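Side-chain contacts in BRAMP domain protein (Streptomyces davawensis, PDB 5MLD), which replaces the C-8 methyl group of riboflavin-5'-phosphate with an amino group, drawing on glutamate as amino donor, during biosynthesis of the antibiotic roseoflavin: residues A[7-12]-A[17-22]; A[87-90]-A[96-99]. All blocks are in the same frame, centred on the assembly; numbering follows the deposited sequence.

Interaction 1 of 2, residues A[7-12]-A[17-22]. With 8DP (8-demethyl-8-aminoriboflavin-5'-phosphate), chain I.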
loop_
_atom_site.group_PDB
_atom_site.type_symbol
_atom_site.label_atom_id
_atom_site.label_comp_id
_atom_site.label_asym_id
_atom_site.label_seq_id
_atom_site.Cartn_x
_atom_site.Cartn_y
_atom_site.Cartn_z
ATOM N N ILE A 7 -6.791 -9.923 22.067
ATOM C CA ILE A 7 -5.889 -8.861 21.620
ATOM C C ILE A 7 -4.509 -9.470 21.477
ATOM O O ILE A 7 -3.965 -9.988 22.453
ATOM C CB ILE A 7 -5.865 -7.682 22.602
ATOM C CG1 ILE A 7 -7.307 -7.201 22.875
ATOM C CG2 ILE A 7 -4.979 -6.562 22.032
ATOM C CD1 ILE A 7 -7.445 -6.158 23.991
ATOM N N LEU A 8 -3.945 -9.419 20.272
ATOM C CA LEU A 8 -2.640 -10.027 20.003
ATOM C C LEU A 8 -1.609 -8.909 19.902
ATOM O O LEU A 8 -1.601 -8.154 18.928
ATOM C CB LEU A 8 -2.655 -10.859 18.718
ATOM C CG LEU A 8 -3.701 -11.974 18.681
ATOM C CD1 LEU A 8 -3.599 -12.738 17.356
ATOM C CD2 LEU A 8 -3.527 -12.904 19.873
ATOM N N ASN A 9 -0.759 -8.784 20.924
ATOM C CA ASN A 9 0.371 -7.868 20.841
ATOM C C ASN A 9 1.447 -8.542 19.999
ATOM O O ASN A 9 2.030 -9.550 20.416
ATOM C CB ASN A 9 0.904 -7.522 22.230
ATOM C CG ASN A 9 1.973 -6.471 22.169
ATOM O OD1 ASN A 9 2.589 -6.283 21.123
ATOM N ND2 ASN A 9 2.195 -5.773 23.275
ATOM N N THR A 10 1.729 -7.979 18.822
ATOM C CA THR A 10 2.670 -8.616 17.905
ATOM C C THR A 10 4.051 -7.957 17.933
ATOM O O THR A 10 4.803 -8.063 16.956
ATOM C CB THR A 10 2.082 -8.639 16.489
ATOM O OG1 THR A 10 1.761 -7.314 16.075
ATOM C CG2 THR A 10 0.759 -9.447 16.488
ATOM N N THR A 11 4.399 -7.305 19.044
ATOM C CA THR A 11 5.750 -6.791 19.233
ATOM C C THR A 11 6.786 -7.905 19.097
ATOM O O THR A 11 6.517 -9.079 19.367
ATOM C CB THR A 11 5.882 -6.145 20.619
ATOM O OG1 THR A 11 7.213 -5.648 20.785
ATOM C CG2 THR A 11 5.598 -7.166 21.725
ATOM N N LEU A 12 7.996 -7.518 18.702
ATOM C CA LEU A 12 9.090 -8.463 18.535
ATOM C C LEU A 12 9.913 -8.681 19.797
ATOM O O LEU A 12 10.820 -9.521 19.780
ATOM C CB LEU A 12 10.016 -7.995 17.408
ATOM C CG LEU A 12 9.310 -7.984 16.057
ATOM C CD1 LEU A 12 10.261 -7.460 14.987
ATOM C CD2 LEU A 12 8.801 -9.373 15.697
ATOM N N SER A 17 9.777 -7.393 28.457
ATOM C CA SER A 17 10.360 -6.159 27.953
ATOM C C SER A 17 9.251 -5.172 27.625
ATOM O O SER A 17 8.180 -5.556 27.162
ATOM C CB SER A 17 11.226 -6.430 26.723
ATOM O OG SER A 17 12.332 -7.230 27.078
ATOM N N ARG A 18 9.491 -3.902 27.925
ATOM C CA ARG A 18 8.436 -2.907 27.815
ATOM C C ARG A 18 8.119 -2.635 26.350
ATOM O O ARG A 18 9.017 -2.374 25.548
ATOM C CB ARG A 18 8.860 -1.627 28.532
ATOM C CG ARG A 18 7.704 -0.661 28.736
ATOM C CD ARG A 18 8.095 0.480 29.671
ATOM N NE ARG A 18 9.486 0.908 29.493
ATOM C CZ ARG A 18 9.990 2.058 29.951
ATOM N NH1 ARG A 18 9.211 2.913 30.602
ATOM N NH2 ARG A 18 11.273 2.359 29.755
ATOM N N SER A 19 6.835 -2.693 26.002
ATOM C CA SER A 19 6.363 -2.515 24.633
ATOM C C SER A 19 5.593 -1.204 24.507
ATOM O O SER A 19 4.700 -0.928 25.320
ATOM C CB SER A 19 5.482 -3.712 24.217
ATOM O OG SER A 19 4.565 -3.397 23.168
ATOM N N GLN A 20 5.943 -0.404 23.487
ATOM C CA GLN A 20 5.192 0.817 23.181
ATOM C C GLN A 20 3.729 0.490 22.881
ATOM O O GLN A 20 2.813 1.166 23.370
ATOM C CB GLN A 20 5.820 1.558 21.982
ATOM C CG GLN A 20 7.359 1.731 21.994
ATOM C CD GLN A 20 7.857 2.643 23.096
ATOM O OE1 GLN A 20 7.402 3.784 23.235
ATOM N NE2 GLN A 20 8.797 2.138 23.903
ATOM N N THR A 21 3.502 -0.532 22.052
ATOM C CA THR A 21 2.156 -0.891 21.619
ATOM C C THR A 21 1.290 -1.296 22.799
ATOM O O THR A 21 0.076 -1.042 22.802
ATOM C CB THR A 21 2.215 -2.047 20.615
ATOM O OG1 THR A 21 3.168 -1.745 19.597
ATOM C CG2 THR A 21 0.861 -2.253 19.954
ATOM N N GLN A 22 1.903 -1.922 23.809
ATOM C CA GLN A 22 1.166 -2.359 24.990
ATOM C C GLN A 22 0.431 -1.202 25.657
ATOM O O GLN A 22 -0.598 -1.418 26.309
ATOM C CB GLN A 22 2.133 -3.032 25.974
ATOM C CG GLN A 22 1.454 -3.647 27.205
ATOM C CD GLN A 22 0.570 -4.827 26.842
ATOM O OE1 GLN A 22 0.846 -5.551 25.888
ATOM N NE2 GLN A 22 -0.504 -5.022 27.602
HETATM C C4 8DP I . 8.332 1.212 15.553
HETATM C C5 8DP I . 9.398 2.096 14.894
HETATM C C8 8DP I . 12.009 -1.050 13.689
HETATM N N3 8DP I . 9.624 0.756 10.799
HETATM C C2 8DP I . 7.719 0.875 18.038
HETATM N N2 8DP I . 12.856 -1.720 14.644
HETATM N N1 8DP I . 9.505 1.638 13.446
HETATM C C6 8DP I . 10.325 0.614 13.101
HETATM O O6 8DP I . 9.951 0.793 17.322
HETATM N N4 8DP I . 7.900 3.238 12.819
HETATM C C12 8DP I . 10.400 0.186 11.758
HETATM C C13 8DP I . 8.731 2.217 12.492
HETATM C C14 8DP I . 8.788 1.767 11.166
HETATM C C15 8DP I . 7.967 2.403 10.225
HETATM C C16 8DP I . 7.145 3.806 11.900
HETATM C C1 8DP I . 7.904 -0.249 19.063
HETATM C C3 8DP I . 8.654 0.513 16.883
HETATM C C7 8DP I . 11.160 0.007 14.075
HETATM C C9 8DP I . 12.058 -1.470 12.328
HETATM O O1 8DP I . 5.484 -2.567 21.024
HETATM P P1 8DP I . 6.864 -2.111 20.503
HETATM O O2 8DP I . 7.710 -1.549 21.700
HETATM O O3 8DP I . 7.608 -3.243 19.808
HETATM O O4 8DP I . 6.636 -0.891 19.469
HETATM O O5 8DP I . 6.378 0.950 17.701
HETATM O O7 8DP I . 7.207 1.026 15.053
HETATM C C10 8DP I . 12.968 -2.599 11.894
HETATM C C11 8DP I . 11.259 -0.862 11.393
HETATM O O8 8DP I . 7.963 2.000 8.890
HETATM N N5 8DP I . 7.164 3.400 10.616
HETATM O O9 8DP I . 6.260 4.865 12.220
#

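Interaction 2 of 2, residues A[87-90]-A[96-99]. With 8DP (8-demethyl-8-aminoriboflavin-5'-phosphate), chain I.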
loop_
_atom_site.group_PDB
_atom_site.type_symbol
_atom_site.label_atom_id
_atom_site.label_comp_id
_atom_site.label_asym_id
_atom_site.label_seq_id
_atom_site.Cartn_x
_atom_site.Cartn_y
_atom_site.Cartn_z
ATOM N N ILE A 87 -5.806 -7.055 16.397
ATOM C CA ILE A 87 -4.363 -7.119 16.181
ATOM C C ILE A 87 -3.765 -5.821 16.709
ATOM O O ILE A 87 -4.187 -4.727 16.320
ATOM C CB ILE A 87 -4.016 -7.321 14.699
ATOM C CG1 ILE A 87 -4.663 -8.592 14.122
ATOM C CG2 ILE A 87 -2.486 -7.320 14.529
ATOM C CD1 ILE A 87 -4.158 -9.875 14.719
ATOM N N ALA A 88 -2.804 -5.935 17.609
ATOM C CA ALA A 88 -2.173 -4.758 18.198
ATOM C C ALA A 88 -0.716 -4.810 17.764
ATOM O O ALA A 88 0.093 -5.517 18.372
ATOM C CB ALA A 88 -2.322 -4.733 19.715
ATOM N N THR A 89 -0.385 -4.059 16.721
ATOM C CA THR A 89 0.908 -4.280 16.112
ATOM C C THR A 89 1.743 -3.007 16.098
ATOM O O THR A 89 1.239 -1.921 15.786
ATOM C CB THR A 89 0.758 -4.822 14.673
ATOM O OG1 THR A 89 2.058 -5.103 14.141
ATOM C CG2 THR A 89 0.012 -3.831 13.754
ATOM N N PRO A 90 3.023 -3.108 16.440
ATOM C CA PRO A 90 3.961 -2.066 16.026
ATOM C C PRO A 90 4.030 -2.050 14.508
ATOM O O PRO A 90 3.644 -3.010 13.832
ATOM C CB PRO A 90 5.297 -2.511 16.639
ATOM C CG PRO A 90 4.995 -3.648 17.542
ATOM C CD PRO A 90 3.695 -4.244 17.092
ATOM N N CYS A 96 2.671 -4.300 9.226
ATOM C CA CYS A 96 2.638 -4.904 10.544
ATOM C C CYS A 96 4.003 -5.535 10.841
ATOM O O CYS A 96 4.882 -5.607 9.972
ATOM C CB CYS A 96 1.534 -5.955 10.624
ATOM S SG CYS A 96 1.722 -7.258 9.381
ATOM N N THR A 97 4.196 -6.000 12.073
ATOM C CA THR A 97 5.471 -6.671 12.332
ATOM C C THR A 97 5.541 -8.031 11.641
ATOM O O THR A 97 4.531 -8.601 11.210
ATOM C CB THR A 97 5.723 -6.884 13.822
ATOM O OG1 THR A 97 4.719 -7.764 14.356
ATOM C CG2 THR A 97 5.751 -5.570 14.575
ATOM N N SER A 98 6.768 -8.569 11.545
ATOM C CA SER A 98 6.911 -9.908 10.980
ATOM C C SER A 98 6.174 -10.943 11.822
ATOM O O SER A 98 5.719 -11.966 11.288
ATOM C CB SER A 98 8.388 -10.295 10.841
ATOM O OG SER A 98 9.031 -10.280 12.103
ATOM N N ALA A 99 6.039 -10.695 13.135
ATOM C CA ALA A 99 5.293 -11.617 13.996
ATOM C C ALA A 99 3.808 -11.654 13.640
ATOM O O ALA A 99 3.208 -12.735 13.574
ATOM C CB ALA A 99 5.470 -11.230 15.466
HETATM C C4 8DP I . 8.332 1.212 15.553
HETATM C C5 8DP I . 9.398 2.096 14.894
HETATM C C8 8DP I . 12.009 -1.050 13.689
HETATM N N3 8DP I . 9.624 0.756 10.799
HETATM C C2 8DP I . 7.719 0.875 18.038
HETATM N N2 8DP I . 12.856 -1.720 14.644
HETATM N N1 8DP I . 9.505 1.638 13.446
HETATM C C6 8DP I . 10.325 0.614 13.101
HETATM O O6 8DP I . 9.951 0.793 17.322
HETATM N N4 8DP I . 7.900 3.238 12.819
HETATM C C12 8DP I . 10.400 0.186 11.758
HETATM C C13 8DP I . 8.731 2.217 12.492
HETATM C C14 8DP I . 8.788 1.767 11.166
HETATM C C15 8DP I . 7.967 2.403 10.225
HETATM C C16 8DP I . 7.145 3.806 11.900
HETATM C C1 8DP I . 7.904 -0.249 19.063
HETATM C C3 8DP I . 8.654 0.513 16.883
HETATM C C7 8DP I . 11.160 0.007 14.075
HETATM C C9 8DP I . 12.058 -1.470 12.328
HETATM O O1 8DP I . 5.484 -2.567 21.024
HETATM P P1 8DP I . 6.864 -2.111 20.503
HETATM O O2 8DP I . 7.710 -1.549 21.700
HETATM O O3 8DP I . 7.608 -3.243 19.808
HETATM O O4 8DP I . 6.636 -0.891 19.469
HETATM O O5 8DP I . 6.378 0.950 17.701
HETATM O O7 8DP I . 7.207 1.026 15.053
HETATM C C10 8DP I . 12.968 -2.599 11.894
HETATM C C11 8DP I . 11.259 -0.862 11.393
HETATM O O8 8DP I . 7.963 2.000 8.890
HETATM N N5 8DP I . 7.164 3.400 10.616
HETATM O O9 8DP I . 6.260 4.865 12.220
#

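Interaction 1 of 2, residues A[7-12]-A[17-22]
Asn9 and Gln22 meet amide to amide, their chains crossing at about a right angle while the two planar ends lie nearly flush, 21° apart. Asn9 ND2 gives a hydrogen to Gln22 OE1 over 2.9 Å, and the bond lies in the carbonyl plane of the glutamine and almost in the amide plane of the asparagine. Gln22 reaches this position because its chain bends at the second torsion (chi2 67°); its NE2 is held by Asp26 farther along the helix. The same Asn9 ND2 also makes a weak, nearly straight bond to Ser19 OG at 3.4 Å. Meanwhile Asn9 OD1 accepts from Thr11 N (2.9 Å), an Asx turn that fixes the rotation of the amide and turns the chain as it leaves the strand.

Ser19 is the N-cap of helix 20-34, where its OG receives Gln22 N at 3.1 Å. That oxygen also approaches phosphate O1 of the bound flavin, apparently very closely. Thr21 grips O1 twice, through its OG1 at 2.8 Å and its N at 3.0 Å, while Gln20 N holds O2 at 2.8 Å. From the strand side, Thr11 OG1 bonds to O3 at 2.6 Å, the hydroxyl being carried there by a first torsion of 180°. The phosphate thus sits against the start of the helix, whose dipole would be expected to favour its negative charge. A phosphate-binding loop between the first strand and first helix, gripping the flavin phosphate with hydroxyls and backbone N-H groups, is the hallmark of the flavodoxin-like fold.

Interaction 2 of 2, residues A[87-90]-A[96-99]
Thr89 OG1 is gripped by two backbone groups: it donates to Pro90 O, 2.6 Å away, and accepts from Thr97 N at 3.1 Å, with a weak third bond to Thr10 OG1. The first of these bonds falls in the carbonyl plane, on a lone pair; the second is fairly straight, at 164°. The hydroxyl points away from its own backbone N (chi1 -176°), which carries it across to the segment leading into the next helix. There it also rests against Cys96, with Thr89 OG1 3.7 Å from Cys96 CB.

Beside this polar link, the methyl of Thr97 packs on the proline. Thr97 CG2 lies 3.5 Å from Pro90 CD and 3.4 Å from Pro90 O, the two side chains meeting at a slant. The other branch of Thr97, OG1, bonds to Thr10 O and caps Ala100 N at the start of the helix. Pro90 in turn borders the flavin phosphate, its CG 3.5 Å from O3.

The contact joins the end of strand 84-92 to the N terminus of helix 98-107. Strands 4-9 and 125-132 both run parallel to strand 84-92 and flank it in the mixed sheet, and Glu105 of a second subunit packs against Thr97.

Overall arrangement
From the N terminus, strand 4-9 runs into a short loop that interaction 1 closes by joining the strand end to the start of helix 20-34. The chain then passes through strand 38-43 and helix 72-81 before strand 84-92, where interaction 2 closes the loop that passes through the short antiparallel strand 95-96 into helix 98-107. The two closures follow in series, neither nesting nor crossing. They meet in space, with centres about 8 Å apart: Leu8 O pairs with Ala88 N, and Thr21 OG1 packs on Pro90. These strand-to-helix connections, not successive in the chain, lie at the C-terminal ends of two adjacent inner strands, border the same flavin phosphate, and both touch the second subunit.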